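Local coordinates for xylulose kinase (Escherichia coli, PDB 2NLX), which phosphorylates D-xylulose to D-xylulose 5-phosphate with ATP, as a homodimeric sugar kinase of the FGGY family, at residues A[241-246]-A[260-265]. Sequence-based numbering, arbitrary orientation.
Sequences VGMVDA and FAVSEG
Ala246 and Glu264 bring the two backbones within 4.8 Å, CA to CA, where the loop 241-246 runs alongside the end of strand 257-262 and the residues after it, the two directions differing by 30°. The loop starts at Gly242, whose positive phi (102°) closes helix 233-241 in a Schellman motif; a side chain there would collide with the preceding carbonyl oxygen, hence glycine. The backbones themselves meet through a CA-H...O contact, Ala246 CA to Val262 O, 3.3 Å. Val262 has the largest share of the contact, its CB turned toward the loop. With CG1 anti to the backbone N (chi1 -176°), the two methyls lie on different parts of the loop, CG1 on the Asp245 carbonyl and CG2 4.0 Å from Met243 CG. A beta-branched residue suits both the extended strand and this double reach; an alanine here would probably open a gap beside Met243 CG and Met243 O, though its CB would still meet Asp245 O. Met243 CG also meets the Phe260 ring obliquely (4.4 Å to CD2), and bends beyond it lead the flexible chain's end away. Phe260, in turn, stacks on His286; its side chain is about 8 Å from that of Asp233, the probable proton acceptor. Farther along, the small Ala246 meets Glu264 through its CB. Aliphatic carbons thus rest largely on carbonyl oxygens, with an apolar patch at Met243; His279 bonds Met243 O, and Arg284 pairs with Asp245. This packing adds to the backbone bonds of Val262 with Asn247 and Gln248, joining antiparallel strands 248-253 and 257-262 in the actin-like fold of FGGY kinases.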
loop_
_atom_site.group_PDB
_atom_site.type_symbol
_atom_site.label_atom_id
_atom_site.label_comp_id
_atom_site.label_asym_id
_atom_site.label_seq_id
_atom_site.Cartn_x
_atom_site.Cartn_y
_atom_site.Cartn_z
ATOM N N VAL A 241 10.686 -2.116 -37.368
ATOM C CA VAL A 241 10.086 -0.802 -37.169
ATOM C C VAL A 241 10.802 0.262 -37.986
ATOM O O VAL A 241 10.273 1.351 -38.193
ATOM C CB VAL A 241 10.086 -0.430 -35.659
ATOM C CG1 VAL A 241 9.672 1.024 -35.451
ATOM C CG2 VAL A 241 9.120 -1.344 -34.920
ATOM N N GLY A 242 11.999 -0.064 -38.459
ATOM C CA GLY A 242 12.751 0.872 -39.274
ATOM C C GLY A 242 13.861 1.597 -38.544
ATOM O O GLY A 242 14.411 2.569 -39.059
ATOM N N MET A 243 14.212 1.138 -37.349
ATOM C CA MET A 243 15.280 1.804 -36.616
ATOM C C MET A 243 16.603 1.397 -37.227
ATOM O O MET A 243 17.167 0.361 -36.871
ATOM C CB MET A 243 15.253 1.425 -35.134
ATOM C CG MET A 243 15.159 2.632 -34.190
ATOM S SD MET A 243 13.483 3.286 -33.930
ATOM C CE MET A 243 13.140 4.181 -35.495
ATOM N N VAL A 244 17.109 2.215 -38.146
ATOM C CA VAL A 244 18.360 1.877 -38.801
ATOM C C VAL A 244 19.517 2.867 -38.720
ATOM O O VAL A 244 20.666 2.450 -38.745
ATOM C CB VAL A 244 18.115 1.494 -40.291
ATOM C CG1 VAL A 244 17.245 2.538 -40.985
ATOM C CG2 VAL A 244 19.461 1.355 -41.014
ATOM N N ASP A 245 19.265 4.165 -38.615
ATOM C CA ASP A 245 20.412 5.079 -38.537
ATOM C C ASP A 245 20.637 5.775 -37.206
ATOM O O ASP A 245 19.762 5.815 -36.345
ATOM C CB ASP A 245 20.367 6.132 -39.648
ATOM C CG ASP A 245 20.910 5.610 -40.971
ATOM O OD1 ASP A 245 21.471 6.424 -41.734
ATOM O OD2 ASP A 245 20.773 4.395 -41.250
ATOM N N ALA A 246 21.835 6.318 -37.045
ATOM C CA ALA A 246 22.200 7.003 -35.821
ATOM C C ALA A 246 21.098 7.938 -35.365
ATOM O O ALA A 246 20.477 8.611 -36.183
ATOM C CB ALA A 246 23.492 7.783 -36.029
ATOM N N PHE A 260 14.966 1.530 -27.359
ATOM C CA PHE A 260 16.046 1.157 -28.262
ATOM C C PHE A 260 16.472 2.369 -29.075
ATOM O O PHE A 260 15.632 3.097 -29.613
ATOM C CB PHE A 260 15.533 0.051 -29.192
ATOM C CG PHE A 260 16.583 -0.593 -30.042
ATOM C CD1 PHE A 260 17.147 -1.805 -29.666
ATOM C CD2 PHE A 260 16.969 -0.020 -31.251
ATOM C CE1 PHE A 260 18.079 -2.449 -30.491
ATOM C CE2 PHE A 260 17.897 -0.649 -32.080
ATOM C CZ PHE A 260 18.451 -1.867 -31.701
ATOM N N ALA A 261 17.776 2.582 -29.169
ATOM C CA ALA A 261 18.278 3.711 -29.933
ATOM C C ALA A 261 19.555 3.389 -30.717
ATOM O O ALA A 261 20.552 2.907 -30.159
ATOM C CB ALA A 261 18.522 4.902 -29.009
ATOM N N VAL A 262 19.511 3.665 -32.018
ATOM C CA VAL A 262 20.657 3.441 -32.881
ATOM C C VAL A 262 21.652 4.556 -32.595
ATOM O O VAL A 262 21.385 5.709 -32.877
ATOM C CB VAL A 262 20.259 3.491 -34.383
ATOM C CG1 VAL A 262 21.457 3.163 -35.249
ATOM C CG2 VAL A 262 19.132 2.513 -34.659
ATOM N N SER A 263 22.797 4.199 -32.039
ATOM C CA SER A 263 23.829 5.167 -31.700
ATOM C C SER A 263 24.692 5.599 -32.877
ATOM O O SER A 263 24.615 5.037 -33.966
ATOM C CB SER A 263 24.738 4.583 -30.627
ATOM O OG SER A 263 25.204 3.301 -31.010
ATOM N N GLU A 264 25.508 6.621 -32.642
ATOM C CA GLU A 264 26.432 7.120 -33.647
ATOM C C GLU A 264 27.745 6.474 -33.242
ATOM O O GLU A 264 28.501 7.026 -32.450
ATOM C CB GLU A 264 26.548 8.641 -33.572
ATOM C CG GLU A 264 27.655 9.248 -34.441
ATOM C CD GLU A 264 27.566 8.863 -35.930
ATOM O OE1 GLU A 264 26.490 9.062 -36.552
ATOM O OE2 GLU A 264 28.587 8.370 -36.478
ATOM N N GLY A 265 27.993 5.281 -33.778
ATOM C CA GLY A 265 29.198 4.549 -33.435
ATOM C C GLY A 265 28.947 3.716 -32.191
ATOM O O GLY A 265 27.814 3.598 -31.724
#